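PDB 3NJ2: DUF269-containing protein from Cyanothece sp. ATCC 51142, which is of unknown molecular function but is associated with nitrogen fixation and belongs to the DUF269 family. Local coordinates for residues N27-L30 against V31-P35; V41-I44 against R45-H49; R54-T57 against D58-I62; Y65-P68 against K69-R73; T85-R88 against I89-F93. All coordinates share one frame; numbering follows the deposited sequence.

How the interactions relate
The five contacts follow one another along the chain, and each is local. Interaction 3 is joined to two others. Arg45 NH2 of interaction 2 forms a salt bridge with Asp58 OD1 at 2.8 Å, and the centres of these two contacts lie about 10 Å apart. Glu32 of interaction 1 brings its carboxylate close to those of Asp58 and Glu59. Interaction 5 lies nearest the middle of the chain. It meets interaction 2 where Ile44 CD1 packs on Cys91 CB at 3.6 Å, and interaction 4 where Tyr65 OH probably hydrogen-bonds Arg88 O at 2.7 Å. Interactions 1 and 5 are about 20 Å apart between centres and do not touch.

Interaction 1. Residues N27-L30 against V31-P35; sequences NTLL and VEQSP
Gln33 runs along Leu29, one helical turn further on. The contact is made by one methyl of the leucine and the amide of the glutamine: Leu29 CD2 is 4.0 Å from Gln33 OE1. The helical backbone puts Gln33 CB 3.2 Å from Leu29 O. The glutamine CG stands beside its own backbone N (chi1 -77°), which keeps it near the same oxygen, and the extended chain beyond carries the amide along the leucine methyl. The Leu29 carbonyl also accepts from Gln33 N at 2.9 Å.

Glu32 meets Thr28 mainly at its carbonyl. With CG anti to its own carbonyl carbon (chi1 -62°), Glu32 CG comes 3.1 Å from Thr28 O. The side chains are 4.2 Å apart, Thr28 CG2 to Glu32 CG. On another side of the helix, Val31 places CG2 against Asn27 O at 3.3 Å. Leu30 reaches forward with CD1 to Ser34 CB, 4.3 Å away.

Four successive i to i+4 backbone bonds hold this last part of helix 24-33 together. The final one runs from Ser34 N to Leu30 O at 2.9 Å. Ser34 then leaves the helical conformation and becomes the N-cap of helix 35-46. Its OG bonds to Leu37 N and also to Asn151 of helix 147-167. Val31 and Leu30 pack on neighbouring helices, whereas Leu29 and Gln33 are exposed.

Thr28, Val31 and Glu32 face Glu59. The closeness of Glu32 to Glu59 and Asp58 may raise the proton affinity of one carboxylate, although Arg45 supplies a counter-charge at Asp58.

Interaction 2. Residues V41-I44 against R45-H49; sequences VQQI and RAYDH
Tyr47 and Gln43 extend next to each other from the helix, with the amide and ring planes 36° apart. The amide oxygen meets the ring at its edge, in the ring plane: Gln43 OE1 is 3.4 Å from Tyr47 CE2. A bend at chi2 (-73°) turns the glutamine amide toward the ring. A water links the two polar ends, bonding Gln43 OE1 at 2.6 Å and Tyr47 OH at 2.5 Å. Gln43 O also sits at the ring edge, 3.2 Å from Tyr47 CD2.

Arg45 runs alongside Val41 in the same direction. The arginine is extended from CG to NE, and Val41 CG1 lies 3.4 Å from Arg45 NE, oblique to the guanidinium. Beyond this, the guanidinium forms a salt bridge with Asp58 and bonds to the carbonyls of Tyr53 and Trp56.

The backbone bonding changes as the helix closes. Arg45 N still bonds Val41 O, but Tyr47 N bonds Ile44 O at 3.3 Å, and its bond to Gln43 O is weak. A second water donates to Ile44 O and Tyr47 O. This is typical of a helix C-terminus, here that of helix 35-46, where the last turn tightens toward 3-10-like i to i+3 bonding.

Interaction 3. Residues R54-T57 against D58-I62; sequences RTWT and DELVI
The backbone changes from extended at Thr57 (psi 161°) to helical at Asp58, and Val61 N bonds Thr57 O at 3.1 Å. Thr57 is the N-cap of the short helix. Its OG1 sits between its own N and carbonyl carbon (chi1 62°), turned toward the first helical turn. There it accepts a weak bond from Leu60 N at 3.4 Å. Glu59 folds back at chi2 (79°) and slants across the threonine, bringing Glu59 OE1 to 3.3 Å from Thr57 CB.

Trp56 is flanked by Leu60, and one leucine methyl does the touching. Leu60 CD2 stands 3.1 Å above the indole plane, off-centre and 3.4 Å from Trp56 CE3. Thr55 OG1 lies over the opposite face. Val61 CG2 makes a more distant contact with Trp56 CB at 4.4 Å. Trp56 precedes the cap and Val61 is the fourth helical residue, which is the pairing of a hydrophobic staple, here a long one.

Helix 58-62 packs against two earlier helices. Asp58, Glu59 and Ile62 touch Val31 of helix 24-33. Val61 meets Ile44 and Arg45 of helix 35-46, while Asp58 also bonds Gln38 of that helix.

Interaction 4. Residues Y65-P68 against K69-R73; sequences YVIP and KKKRR
Arg72 reaches back over the start of its helix to the carbonyl of Ile67. The bond from Arg72 NH1 to Ile67 O is 2.7 Å long. The oxygen lies at the guanidinium edge, in its plane, and the nitrogen comes nearly head-on to the carbonyl (C=O...N angle 167°). The bond is far from straight at the hydrogen (N-H...O 131°).

The aliphatic part of the same arginine packs on the isoleucine. The two side chains cross obliquely, with Arg72 CG 4.0 Å from Ile67 CB. A bend at chi3 (39°) then turns the guanidinium toward the carbonyl. Lys71 crosses Ile67 at about a right angle. Its CB, CG and CD line up along one methyl, with Lys71 CD 4.0 Å from Ile67 CG2. The lysine amine leads away from the contact.

Pro68 occupies the N-cap position. Its carbonyl accepts from Arg72 N at 2.9 Å, which closes the first helical turn. Pro68 CD lies 4.2 Å from Lys71 CB.

Further out, Asp145 forms a salt bridge with Arg72 NH1, so this nitrogen has both a carbonyl and a carboxylate partner. Ile67 and Tyr65 make backbone bonds to Phe144. The loop, which joins helix 58-62 to helix 69-73, runs beside Phe144 and Asp145. Val66 touches Leu147 of helix 147-167, and Tyr65 packs on Leu40 and Ile44 of helix 35-46.

Interaction 5. Residues T85-R88 against I89-F93; sequences TKLR and ILCYF
Arg88, whose carbonyl accepts from Tyr92 N at 3.0 Å, turns one face of its guanidinium to Thr85, whose CA lies off-centre, 3.7 Å above the plane. The arginine doubles back along the helix through a bend at chi3 (-62°), which brings its flat end over the preceding turn. The Phe93 ring has Tyr92 CD2 over one face and Ile89 CG2 at its edge, in plane. The Tyr92 ring in turn has Phe93 CD2 at its edge. Beyond the helix, Tyr92 meets Phe142 edge-to-face and also touches the ring of Phe144.

Leu87 and Cys91 make the apolar pair one turn apart. The contact is between one methyl and the sulfur, with Leu87 CD1 4.0 Å from Cys91 SG. The thiol lies beside its own backbone N (chi1 -75°), on the side facing back to the previous turn. On another side of the helix, Ile89 lays CG1 against Thr85 O at 3.3 Å.

The backbone shows regular i to i+4 bonding throughout. Cys91 N, for example, bonds Leu87 O at 2.8 Å. The Arg88 carbonyl also accepts from the hydroxyl of Tyr65, so two donors hold it.

Ile89, Leu90 and Phe93 pack on strand 109-114. Tyr92 faces helix 147-167, and Cys91 faces helix 35-46. This is an alpha+beta arrangement, with the central helix packed between an antiparallel sheet and other helices.

Interaction 1. Residues N27-L30 against V31-P35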
# COMPACT_ATOMS: atom_id res chain seq x y z
N ASN B 27 -26.99 11.09 -18.45
CA ASN B 27 -25.71 10.45 -18.13
C ASN B 27 -24.56 11.31 -18.70
O ASN B 27 -23.53 11.50 -18.04
CB ASN B 27 -25.62 9.03 -18.73
CG ASN B 27 -26.56 8.04 -18.07
OD1 ASN B 27 -26.98 8.19 -16.91
ND2 ASN B 27 -26.91 6.99 -18.83
N THR B 28 -24.74 11.82 -19.92
CA THR B 28 -23.68 12.64 -20.53
C THR B 28 -23.47 13.90 -19.70
O THR B 28 -22.33 14.32 -19.49
CB THR B 28 -24.00 12.96 -22.03
OG1 THR B 28 -24.21 11.73 -22.74
CG2 THR B 28 -22.89 13.77 -22.71
N LEU B 29 -24.56 14.52 -19.25
CA LEU B 29 -24.42 15.71 -18.43
C LEU B 29 -23.70 15.39 -17.14
O LEU B 29 -22.81 16.12 -16.78
CB LEU B 29 -25.75 16.40 -18.16
CG LEU B 29 -26.10 17.51 -19.19
CD1 LEU B 29 -27.57 17.46 -19.45
CD2 LEU B 29 -25.63 18.93 -18.80
N LEU B 30 -24.04 14.27 -16.50
CA LEU B 30 -23.38 13.91 -15.22
C LEU B 30 -21.90 13.72 -15.45
O LEU B 30 -21.06 14.19 -14.67
CB LEU B 30 -24.10 12.64 -14.62
CG LEU B 30 -23.51 12.22 -13.29
CD1 LEU B 30 -23.64 13.31 -12.20
CD2 LEU B 30 -24.25 10.95 -12.89
N VAL B 31 -21.53 13.03 -16.53
CA VAL B 31 -20.12 12.71 -16.73
C VAL B 31 -19.34 13.99 -16.99
O VAL B 31 -18.25 14.14 -16.53
CB VAL B 31 -19.92 11.69 -17.89
CG1 VAL B 31 -18.46 11.60 -18.29
CG2 VAL B 31 -20.46 10.32 -17.41
N GLU B 32 -19.95 14.90 -17.74
CA GLU B 32 -19.19 16.10 -18.15
C GLU B 32 -19.20 17.21 -17.05
O GLU B 32 -18.29 18.07 -17.06
CB GLU B 32 -19.82 16.70 -19.45
CG GLU B 32 -19.79 15.77 -20.65
CD GLU B 32 -18.40 15.51 -21.17
OE1 GLU B 32 -17.50 16.36 -20.96
OE2 GLU B 32 -18.22 14.42 -21.79
N GLN B 33 -20.21 17.21 -16.19
CA GLN B 33 -20.38 18.22 -15.12
C GLN B 33 -19.70 17.83 -13.78
O GLN B 33 -19.14 18.64 -13.09
CB GLN B 33 -21.83 18.46 -14.81
CG GLN B 33 -22.61 19.35 -15.84
CD GLN B 33 -23.95 19.76 -15.25
OE1 GLN B 33 -24.76 18.94 -14.92
NE2 GLN B 33 -24.14 21.05 -15.05
N SER B 34 -19.83 16.56 -13.42
CA SER B 34 -19.26 16.18 -12.14
C SER B 34 -17.79 16.38 -11.95
O SER B 34 -17.02 15.88 -12.73
CB SER B 34 -19.57 14.70 -11.90
OG SER B 34 -18.80 14.22 -10.79
N PRO B 35 -17.32 17.11 -10.90
CA PRO B 35 -15.86 17.26 -10.76
C PRO B 35 -15.20 15.88 -10.51
O PRO B 35 -14.11 15.69 -10.94
CB PRO B 35 -15.71 18.19 -9.55
CG PRO B 35 -16.95 19.04 -9.67
CD PRO B 35 -18.08 18.10 -10.07

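Interaction 2. Residues V41-I44 against R45-H49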
# COMPACT_ATOMS: atom_id res chain seq x y z
N VAL B 41 -12.08 10.64 -15.30
CA VAL B 41 -11.74 10.61 -16.78
C VAL B 41 -10.30 11.08 -17.03
O VAL B 41 -9.51 10.46 -17.77
CB VAL B 41 -12.72 11.46 -17.69
CG1 VAL B 41 -12.26 11.54 -19.16
CG2 VAL B 41 -14.10 10.92 -17.61
N GLN B 42 -9.93 12.16 -16.38
CA GLN B 42 -8.53 12.67 -16.48
C GLN B 42 -7.48 11.59 -16.13
O GLN B 42 -6.47 11.38 -16.82
CB GLN B 42 -8.35 13.89 -15.64
CG GLN B 42 -6.93 14.47 -15.66
CD GLN B 42 -6.76 15.61 -14.62
OE1 GLN B 42 -7.62 15.83 -13.73
NE2 GLN B 42 -5.63 16.31 -14.71
N GLN B 43 -7.71 10.87 -15.02
CA GLN B 43 -6.75 9.87 -14.63
C GLN B 43 -6.71 8.71 -15.62
O GLN B 43 -5.68 8.27 -15.98
CB GLN B 43 -7.04 9.36 -13.17
CG GLN B 43 -6.91 10.51 -12.14
CD GLN B 43 -5.44 10.92 -11.92
OE1 GLN B 43 -4.55 10.09 -11.95
NE2 GLN B 43 -5.21 12.19 -11.68
N ILE B 44 -7.86 8.25 -16.08
CA ILE B 44 -7.93 7.10 -17.02
C ILE B 44 -7.10 7.47 -18.28
O ILE B 44 -6.31 6.65 -18.80
CB ILE B 44 -9.40 6.67 -17.40
CG1 ILE B 44 -10.14 6.05 -16.20
CG2 ILE B 44 -9.33 5.61 -18.50
CD1 ILE B 44 -9.56 4.65 -15.78
N ARG B 45 -7.29 8.71 -18.76
CA ARG B 45 -6.58 9.15 -19.98
C ARG B 45 -5.10 9.32 -19.79
O ARG B 45 -4.28 9.19 -20.73
CB ARG B 45 -7.18 10.45 -20.51
CG ARG B 45 -8.70 10.26 -20.98
CD ARG B 45 -9.21 11.53 -21.69
NE ARG B 45 -10.61 11.58 -22.16
CZ ARG B 45 -11.07 10.94 -23.24
NH1 ARG B 45 -10.22 10.27 -23.99
NH2 ARG B 45 -12.35 10.99 -23.48
N ALA B 46 -4.72 9.63 -18.56
CA ALA B 46 -3.31 9.87 -18.24
C ALA B 46 -2.53 8.55 -18.18
O ALA B 46 -1.31 8.56 -18.27
CB ALA B 46 -3.25 10.62 -16.89
N TYR B 47 -3.24 7.43 -18.02
CA TYR B 47 -2.60 6.13 -17.84
C TYR B 47 -2.93 5.17 -18.96
O TYR B 47 -3.42 4.04 -18.78
CB TYR B 47 -2.87 5.56 -16.42
CG TYR B 47 -2.19 6.40 -15.33
CD1 TYR B 47 -0.84 6.20 -14.98
CD2 TYR B 47 -2.91 7.38 -14.63
CE1 TYR B 47 -0.25 6.94 -13.99
CE2 TYR B 47 -2.32 8.17 -13.65
CZ TYR B 47 -0.96 7.95 -13.32
OH TYR B 47 -0.40 8.74 -12.35
N ASP B 48 -2.71 5.68 -20.16
CA ASP B 48 -3.15 5.05 -21.39
C ASP B 48 -1.93 4.88 -22.28
O ASP B 48 -1.65 5.77 -23.11
CB ASP B 48 -4.18 5.97 -22.05
CG ASP B 48 -4.77 5.40 -23.34
OD1 ASP B 48 -4.50 4.25 -23.72
OD2 ASP B 48 -5.54 6.13 -23.99
N HIS B 49 -1.24 3.74 -22.12
CA HIS B 49 0.00 3.49 -22.81
C HIS B 49 -0.15 3.67 -24.32
O HIS B 49 0.52 4.51 -24.92
CB HIS B 49 0.59 2.10 -22.46
CG HIS B 49 1.79 1.73 -23.29
ND1 HIS B 49 1.82 0.61 -24.11
CD2 HIS B 49 2.98 2.35 -23.45
CE1 HIS B 49 2.99 0.55 -24.73
NE2 HIS B 49 3.71 1.59 -24.34
O HOH W 1 -2.03 10.37 -11.37
O HOH W 2 -6.02 4.13 -17.90

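Interaction 3. Residues R54-T57 against D58-I62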
# COMPACT_ATOMS: atom_id res chain seq x y z
N ARG B 54 -7.91 7.90 -26.91
CA ARG B 54 -7.79 9.24 -27.52
C ARG B 54 -8.99 9.66 -28.42
O ARG B 54 -9.37 10.83 -28.50
CB ARG B 54 -6.50 9.25 -28.32
CG ARG B 54 -5.27 9.49 -27.44
CD ARG B 54 -4.03 9.56 -28.38
NE ARG B 54 -4.00 8.31 -29.15
CZ ARG B 54 -2.95 7.87 -29.83
NH1 ARG B 54 -1.82 8.59 -29.85
NH2 ARG B 54 -3.03 6.70 -30.48
N THR B 55 -9.59 8.71 -29.10
CA THR B 55 -10.62 9.11 -30.09
C THR B 55 -12.04 8.95 -29.55
O THR B 55 -13.03 9.19 -30.28
CB THR B 55 -10.52 8.34 -31.41
OG1 THR B 55 -10.90 6.97 -31.16
CG2 THR B 55 -9.08 8.47 -31.95
N TRP B 56 -12.19 8.59 -28.24
CA TRP B 56 -13.51 8.27 -27.67
C TRP B 56 -13.97 9.29 -26.62
O TRP B 56 -13.12 9.94 -26.02
CB TRP B 56 -13.54 6.87 -26.98
CG TRP B 56 -13.05 5.74 -27.92
CD1 TRP B 56 -11.87 4.99 -27.84
CD2 TRP B 56 -13.73 5.26 -29.08
NE1 TRP B 56 -11.81 4.10 -28.91
CE2 TRP B 56 -12.95 4.24 -29.64
CE3 TRP B 56 -14.98 5.57 -29.67
CZ2 TRP B 56 -13.34 3.54 -30.81
CZ3 TRP B 56 -15.35 4.91 -30.82
CH2 TRP B 56 -14.55 3.86 -31.34
N THR B 57 -15.29 9.39 -26.46
CA THR B 57 -15.84 10.27 -25.45
C THR B 57 -15.49 9.92 -24.04
O THR B 57 -15.21 8.73 -23.73
CB THR B 57 -17.35 10.40 -25.53
OG1 THR B 57 -18.02 9.20 -25.33
CG2 THR B 57 -17.76 10.83 -26.92
N ASP B 58 -15.64 10.91 -23.18
CA ASP B 58 -15.52 10.64 -21.74
C ASP B 58 -16.44 9.52 -21.28
O ASP B 58 -16.03 8.78 -20.42
CB ASP B 58 -15.77 11.92 -20.92
CG ASP B 58 -14.76 13.03 -21.19
OD1 ASP B 58 -13.64 12.90 -21.80
OD2 ASP B 58 -15.07 14.14 -20.63
N GLU B 59 -17.66 9.46 -21.77
CA GLU B 59 -18.66 8.50 -21.31
C GLU B 59 -18.14 7.11 -21.61
O GLU B 59 -18.27 6.14 -20.80
CB GLU B 59 -19.97 8.77 -22.10
CG GLU B 59 -20.64 10.04 -21.58
CD GLU B 59 -20.06 11.41 -22.09
OE1 GLU B 59 -19.35 11.52 -23.10
OE2 GLU B 59 -20.38 12.46 -21.46
N LEU B 60 -17.57 6.93 -22.79
CA LEU B 60 -17.08 5.61 -23.15
C LEU B 60 -15.89 5.20 -22.29
O LEU B 60 -15.72 3.98 -21.89
CB LEU B 60 -16.67 5.58 -24.62
CG LEU B 60 -16.52 4.21 -25.22
CD1 LEU B 60 -17.67 3.19 -24.90
CD2 LEU B 60 -16.27 4.33 -26.78
N VAL B 61 -15.04 6.16 -22.00
CA VAL B 61 -13.83 5.95 -21.21
C VAL B 61 -14.13 5.43 -19.80
O VAL B 61 -13.41 4.49 -19.33
CB VAL B 61 -12.89 7.18 -21.30
CG1 VAL B 61 -11.77 7.07 -20.24
CG2 VAL B 61 -12.31 7.25 -22.75
N ILE B 62 -15.23 5.91 -19.23
CA ILE B 62 -15.56 5.61 -17.83
C ILE B 62 -16.53 4.40 -17.80
O ILE B 62 -16.81 3.91 -16.72
CB ILE B 62 -16.38 6.68 -17.14
CG1 ILE B 62 -15.92 8.09 -17.36
CG2 ILE B 62 -16.36 6.46 -15.62
CD1 ILE B 62 -16.69 9.00 -16.29

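Interaction 4. Residues Y65-P68 against K69-R73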
# COMPACT_ATOMS: atom_id res chain seq x y z
N TYR B 65 -16.41 1.17 -15.53
CA TYR B 65 -16.68 1.27 -14.06
C TYR B 65 -18.09 0.90 -13.71
O TYR B 65 -18.41 0.77 -12.51
CB TYR B 65 -16.40 2.72 -13.59
CG TYR B 65 -14.94 3.04 -13.48
CD1 TYR B 65 -14.20 3.51 -14.58
CD2 TYR B 65 -14.25 2.84 -12.28
CE1 TYR B 65 -12.85 3.80 -14.47
CE2 TYR B 65 -12.94 3.09 -12.16
CZ TYR B 65 -12.19 3.56 -13.26
OH TYR B 65 -10.85 3.83 -13.09
N VAL B 66 -19.01 0.95 -14.69
CA VAL B 66 -20.42 0.72 -14.43
C VAL B 66 -20.80 -0.61 -14.98
O VAL B 66 -20.66 -0.87 -16.17
CB VAL B 66 -21.30 1.94 -14.97
CG1 VAL B 66 -22.79 1.75 -14.72
CG2 VAL B 66 -20.82 3.26 -14.31
N ILE B 67 -21.25 -1.50 -14.08
CA ILE B 67 -21.43 -2.88 -14.46
C ILE B 67 -22.63 -3.31 -13.65
O ILE B 67 -22.63 -3.14 -12.44
CB ILE B 67 -20.19 -3.81 -14.03
CG1 ILE B 67 -18.82 -3.42 -14.60
CG2 ILE B 67 -20.40 -5.22 -14.60
CD1 ILE B 67 -17.61 -4.15 -13.87
N PRO B 68 -23.65 -3.87 -14.31
CA PRO B 68 -24.84 -4.33 -13.61
C PRO B 68 -24.53 -5.29 -12.43
O PRO B 68 -23.71 -6.18 -12.57
CB PRO B 68 -25.64 -5.04 -14.74
CG PRO B 68 -25.12 -4.40 -16.06
CD PRO B 68 -23.64 -4.22 -15.74
N LYS B 69 -25.23 -5.10 -11.31
CA LYS B 69 -25.01 -5.88 -10.07
C LYS B 69 -24.85 -7.38 -10.37
O LYS B 69 -23.91 -8.05 -9.91
CB LYS B 69 -26.19 -5.63 -9.13
CG LYS B 69 -26.13 -6.27 -7.71
CD LYS B 69 -27.52 -6.84 -7.26
CE LYS B 69 -28.60 -5.76 -6.92
NZ LYS B 69 -29.52 -6.20 -5.79
N LYS B 70 -25.73 -7.88 -11.23
CA LYS B 70 -25.83 -9.29 -11.53
C LYS B 70 -24.61 -9.79 -12.29
O LYS B 70 -24.07 -10.82 -11.96
CB LYS B 70 -27.13 -9.54 -12.30
CG LYS B 70 -27.22 -10.83 -13.06
CD LYS B 70 -28.15 -11.83 -12.31
CE LYS B 70 -28.70 -12.93 -13.22
NZ LYS B 70 -27.63 -13.62 -14.02
N LYS B 71 -24.15 -9.01 -13.28
CA LYS B 71 -22.93 -9.32 -14.05
C LYS B 71 -21.70 -9.22 -13.16
O LYS B 71 -20.80 -10.07 -13.24
CB LYS B 71 -22.82 -8.35 -15.27
CG LYS B 71 -21.72 -8.64 -16.27
CD LYS B 71 -21.77 -7.63 -17.44
CE LYS B 71 -20.42 -7.50 -18.16
NZ LYS B 71 -20.13 -8.69 -19.04
N ARG B 72 -21.70 -8.20 -12.30
CA ARG B 72 -20.60 -8.03 -11.37
C ARG B 72 -20.39 -9.23 -10.44
O ARG B 72 -19.21 -9.70 -10.29
CB ARG B 72 -20.78 -6.75 -10.59
CG ARG B 72 -19.59 -5.92 -10.65
CD ARG B 72 -19.77 -4.56 -9.99
NE ARG B 72 -20.54 -4.46 -8.77
CZ ARG B 72 -21.67 -3.77 -8.65
NH1 ARG B 72 -22.27 -3.25 -9.73
NH2 ARG B 72 -22.28 -3.67 -7.46
N ARG B 73 -21.51 -9.69 -9.85
CA ARG B 73 -21.52 -10.83 -8.88
C ARG B 73 -20.95 -12.09 -9.53
O ARG B 73 -20.41 -12.94 -8.83
CB ARG B 73 -22.89 -11.07 -8.21
CG ARG B 73 -24.00 -11.78 -9.06
CD ARG B 73 -25.26 -12.22 -8.25
NE ARG B 73 -26.44 -11.43 -8.63
CZ ARG B 73 -26.95 -10.39 -7.94
NH1 ARG B 73 -26.43 -10.00 -6.78
NH2 ARG B 73 -28.01 -9.75 -8.42

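Interaction 5. Residues T85-R88 against I89-F93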
# COMPACT_ATOMS: atom_id res chain seq x y z
N THR B 85 -8.22 -4.12 -14.58
CA THR B 85 -9.15 -3.90 -13.46
C THR B 85 -8.35 -3.23 -12.32
O THR B 85 -8.84 -2.28 -11.68
CB THR B 85 -9.75 -5.21 -12.94
OG1 THR B 85 -10.59 -5.75 -13.98
CG2 THR B 85 -10.73 -4.89 -11.76
N LYS B 86 -7.14 -3.74 -12.06
CA LYS B 86 -6.27 -3.13 -11.03
C LYS B 86 -5.99 -1.63 -11.33
O LYS B 86 -6.09 -0.79 -10.43
CB LYS B 86 -4.99 -3.90 -10.85
CG LYS B 86 -4.13 -3.30 -9.85
CD LYS B 86 -2.88 -4.13 -9.65
CE LYS B 86 -2.16 -3.67 -8.41
NZ LYS B 86 -1.08 -4.68 -8.09
N LEU B 87 -5.74 -1.36 -12.62
CA LEU B 87 -5.52 0.03 -13.08
C LEU B 87 -6.81 0.85 -12.92
O LEU B 87 -6.70 2.03 -12.51
CB LEU B 87 -5.00 -0.02 -14.56
CG LEU B 87 -4.64 1.41 -15.03
CD1 LEU B 87 -3.60 2.19 -14.21
CD2 LEU B 87 -4.06 1.30 -16.44
N ARG B 88 -7.99 0.29 -13.14
CA ARG B 88 -9.26 1.02 -12.80
C ARG B 88 -9.34 1.37 -11.35
O ARG B 88 -9.70 2.48 -11.04
CB ARG B 88 -10.61 0.32 -13.20
CG ARG B 88 -10.81 0.31 -14.74
CD ARG B 88 -12.23 0.05 -15.06
NE ARG B 88 -12.61 -1.30 -14.55
CZ ARG B 88 -12.32 -2.43 -15.19
NH1 ARG B 88 -11.66 -2.42 -16.36
NH2 ARG B 88 -12.67 -3.61 -14.67
N ILE B 89 -9.01 0.44 -10.47
CA ILE B 89 -9.12 0.79 -9.07
C ILE B 89 -8.03 1.82 -8.74
O ILE B 89 -8.38 2.77 -7.99
CB ILE B 89 -8.80 -0.46 -8.22
CG1 ILE B 89 -9.76 -1.55 -8.55
CG2 ILE B 89 -8.85 -0.12 -6.67
CD1 ILE B 89 -9.46 -2.90 -7.88
N LEU B 90 -6.79 1.75 -9.27
CA LEU B 90 -5.77 2.79 -9.02
C LEU B 90 -6.26 4.15 -9.51
O LEU B 90 -6.17 5.13 -8.76
CB LEU B 90 -4.48 2.36 -9.69
CG LEU B 90 -3.13 2.86 -9.26
CD1 LEU B 90 -2.99 2.87 -7.74
CD2 LEU B 90 -2.16 1.83 -9.86
N CYS B 91 -6.91 4.17 -10.67
CA CYS B 91 -7.36 5.44 -11.21
C CYS B 91 -8.48 6.08 -10.43
O CYS B 91 -8.50 7.32 -10.23
CB CYS B 91 -7.77 5.32 -12.68
SG CYS B 91 -6.28 5.18 -13.80
N TYR B 92 -9.38 5.25 -9.88
CA TYR B 92 -10.42 5.69 -8.95
C TYR B 92 -9.83 6.36 -7.76
O TYR B 92 -10.18 7.55 -7.42
CB TYR B 92 -11.27 4.46 -8.55
CG TYR B 92 -12.39 4.73 -7.60
CD1 TYR B 92 -13.61 5.33 -8.05
CD2 TYR B 92 -12.29 4.36 -6.28
CE1 TYR B 92 -14.70 5.54 -7.17
CE2 TYR B 92 -13.37 4.53 -5.44
CZ TYR B 92 -14.55 5.13 -5.90
OH TYR B 92 -15.57 5.34 -5.02
N PHE B 93 -8.85 5.72 -7.12
CA PHE B 93 -8.24 6.34 -5.94
C PHE B 93 -7.37 7.54 -6.26
O PHE B 93 -7.28 8.45 -5.43
CB PHE B 93 -7.63 5.29 -4.98
CG PHE B 93 -8.72 4.45 -4.33
CD1 PHE B 93 -9.41 5.00 -3.24
CD2 PHE B 93 -9.04 3.12 -4.78
CE1 PHE B 93 -10.41 4.29 -2.73
CE2 PHE B 93 -10.11 2.42 -4.24
CZ PHE B 93 -10.79 3.02 -3.20